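Local atomic coordinates of imelysin (Bacteroides ovatus ATCC 8483, PDB entry 3OYV), a protein that probably takes part in bacterial iron uptake, as an imelysin-like protein thought to bind metal at the outer membrane. Residues N26-V31 and F349-N354. Sequence-based numbering, arbitrary orientation. Where two conformers were deposited one is given.
Sequences NYMRNV and FLLYKN
L350, on the last turn of helix 343-351, drives its side chain against helix 21-47 between Y27 and M28, a compact example of how a helix end is docked, here by apolar contacts between the two segments. Its CD1 methyl lies 3.7 Å from CG of M28 and 3.9 Å from CA of the same residue, reaching the helix backbone itself. The two side chains run past each other in opposite directions. The same methyl meets the Y27 ring obliquely, CD1 of L350 standing 4.1 Å from CD2 of Y27. That ring swings out opposite its own backbone N (chi1 -159°) and covers CG2 of V31 with one face, and its hydroxyl is hydrogen-bonded to the carbonyl O of V341. A polar tie to helix 21-47 comes from NE1 of W24, hydrogen-bonded to O of L350. One residue on, L351 offers a single methyl, its CD2 touching the selenium of M28, a selenomethionine, in the conformer described. M28 and L351 both also touch L259 of helix 223-261. Beyond L351 the chain enters the hairpin of strands 352-353 and 356-357. The contact thus packs the end of helix 343-351 onto helix 21-47 in the buried core of a mainly helical imelysin-like fold.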
loop_
_atom_site.group_PDB
_atom_site.type_symbol
_atom_site.label_atom_id
_atom_site.label_comp_id
_atom_site.label_asym_id
_atom_site.label_seq_id
_atom_site.Cartn_x
_atom_site.Cartn_y
_atom_site.Cartn_z
ATOM N N ASN A 26 -1.669 24.980 -1.819
ATOM C CA ASN A 26 -0.834 24.871 -0.643
ATOM C C ASN A 26 -1.004 23.546 0.104
ATOM O O ASN A 26 -0.014 22.971 0.592
ATOM C CB ASN A 26 -1.105 26.053 0.279
ATOM C CG ASN A 26 -0.488 27.352 -0.257
ATOM O OD1 ASN A 26 0.554 27.316 -0.906
ATOM N ND2 ASN A 26 -1.117 28.499 0.049
ATOM N N TYR A 27 -2.243 23.091 0.234
ATOM C CA TYR A 27 -2.472 21.857 0.989
ATOM C C TYR A 27 -2.016 20.631 0.199
ATOM O O TYR A 27 -1.443 19.709 0.767
ATOM C CB TYR A 27 -3.899 21.713 1.501
ATOM C CG TYR A 27 -3.936 20.737 2.647
ATOM C CD1 TYR A 27 -3.211 20.985 3.816
ATOM C CD2 TYR A 27 -4.662 19.565 2.554
ATOM C CE1 TYR A 27 -3.227 20.107 4.857
ATOM C CE2 TYR A 27 -4.688 18.667 3.614
ATOM C CZ TYR A 27 -3.967 18.949 4.770
ATOM O OH TYR A 27 -3.981 18.082 5.851
HETATM N N MSE A 28 -2.256 20.625 -1.114
HETATM C CA MSE A 28 -1.717 19.546 -1.971
HETATM C C MSE A 28 -0.212 19.468 -1.802
HETATM O O MSE A 28 0.337 18.377 -1.657
HETATM C CB MSE A 28 -2.029 19.738 -3.449
HETATM C CG MSE A 28 -3.371 19.283 -3.895
HETATM SE SE MSE A 28 -3.462 19.162 -5.800
HETATM C CE MSE A 28 -3.028 20.997 -6.214
ATOM N N ARG A 29 0.446 20.627 -1.886
ATOM C CA ARG A 29 1.890 20.659 -1.697
ATOM C C ARG A 29 2.287 20.085 -0.337
ATOM O O ARG A 29 3.237 19.317 -0.229
ATOM C CB ARG A 29 2.479 22.078 -1.857
ATOM C CG ARG A 29 3.926 22.183 -1.588
ATOM C CD ARG A 29 4.428 23.541 -1.957
ATOM N NE ARG A 29 5.789 23.675 -1.443
ATOM C CZ ARG A 29 6.591 24.717 -1.642
ATOM N NH1 ARG A 29 6.159 25.762 -2.292
ATOM N NH2 ARG A 29 7.823 24.722 -1.135
ATOM N N ASN A 30 1.571 20.493 0.707
ATOM C CA ASN A 30 1.873 20.014 2.038
ATOM C C ASN A 30 1.783 18.484 2.120
ATOM O O ASN A 30 2.675 17.819 2.641
ATOM C CB ASN A 30 0.929 20.640 3.064
ATOM C CG ASN A 30 1.442 20.452 4.490
ATOM O OD1 ASN A 30 2.462 21.023 4.864
ATOM N ND2 ASN A 30 0.766 19.596 5.277
ATOM N N VAL A 31 0.687 17.938 1.596
ATOM C CA VAL A 31 0.476 16.492 1.681
ATOM C C VAL A 31 1.510 15.729 0.836
ATOM O O VAL A 31 2.049 14.704 1.276
ATOM C CB VAL A 31 -0.962 16.154 1.298
ATOM C CG1 VAL A 31 -1.184 14.634 1.212
ATOM C CG2 VAL A 31 -1.964 16.782 2.290
ATOM N N PHE A 349 -7.981 12.408 -2.788
ATOM C CA PHE A 349 -9.187 13.263 -2.647
ATOM C C PHE A 349 -9.021 14.593 -3.386
ATOM O O PHE A 349 -9.952 15.096 -3.998
ATOM C CB PHE A 349 -9.400 13.506 -1.152
ATOM C CG PHE A 349 -10.571 14.398 -0.798
ATOM C CD1 PHE A 349 -10.465 15.768 -0.836
ATOM C CD2 PHE A 349 -11.729 13.859 -0.286
ATOM C CE1 PHE A 349 -11.542 16.557 -0.486
ATOM C CE2 PHE A 349 -12.791 14.664 0.094
ATOM C CZ PHE A 349 -12.695 15.999 -0.030
ATOM N N LEU A 350 -7.822 15.144 -3.287
ATOM C CA LEU A 350 -7.471 16.444 -3.868
ATOM C C LEU A 350 -7.279 16.414 -5.372
ATOM O O LEU A 350 -7.354 17.462 -6.020
ATOM C CB LEU A 350 -6.230 17.003 -3.151
ATOM C CG LEU A 350 -6.390 17.368 -1.657
ATOM C CD1 LEU A 350 -5.012 17.640 -1.007
ATOM C CD2 LEU A 350 -7.388 18.537 -1.450
ATOM N N LEU A 351 -7.064 15.213 -5.933
ATOM C CA LEU A 351 -6.780 15.043 -7.346
ATOM C C LEU A 351 -7.930 14.473 -8.180
ATOM O O LEU A 351 -7.969 14.687 -9.388
ATOM C CB LEU A 351 -5.536 14.163 -7.549
ATOM C CG LEU A 351 -4.214 14.767 -7.115
ATOM C CD1 LEU A 351 -3.100 13.723 -7.267
ATOM C CD2 LEU A 351 -3.906 16.048 -7.926
ATOM N N TYR A 352 -8.804 13.691 -7.541
ATOM C CA TYR A 352 -9.844 12.937 -8.210
ATOM C C TYR A 352 -11.233 13.244 -7.676
ATOM O O TYR A 352 -11.385 13.579 -6.491
ATOM C CB TYR A 352 -9.625 11.456 -7.980
ATOM C CG TYR A 352 -8.456 10.816 -8.675
ATOM C CD1 TYR A 352 -8.589 10.265 -9.930
ATOM C CD2 TYR A 352 -7.226 10.683 -8.020
ATOM C CE1 TYR A 352 -7.522 9.601 -10.528
ATOM C CE2 TYR A 352 -6.160 10.055 -8.620
ATOM C CZ TYR A 352 -6.318 9.492 -9.863
ATOM O OH TYR A 352 -5.244 8.835 -10.409
ATOM N N LYS A 353 -12.219 13.065 -8.544
ATOM C CA LYS A 353 -13.585 13.034 -8.090
ATOM C C LYS A 353 -14.353 12.008 -8.911
ATOM O O LYS A 353 -14.366 12.064 -10.142
ATOM C CB LYS A 353 -14.176 14.425 -8.208
ATOM C CG LYS A 353 -15.603 14.482 -7.656
ATOM C CD LYS A 353 -16.166 15.862 -7.663
ATOM C CE LYS A 353 -17.482 15.916 -6.926
ATOM N NZ LYS A 353 -18.127 17.250 -7.105
ATOM N N ASN A 354 -14.988 11.061 -8.224
ATOM C CA ASN A 354 -15.919 10.108 -8.883
ATOM C C ASN A 354 -15.261 9.339 -10.039
ATOM O O ASN A 354 -15.834 9.127 -11.120
ATOM C CB ASN A 354 -17.221 10.814 -9.365
ATOM C CG ASN A 354 -18.012 11.473 -8.227
ATOM O OD1 ASN A 354 -17.935 11.069 -7.053
ATOM N ND2 ASN A 354 -18.767 12.524 -8.575
#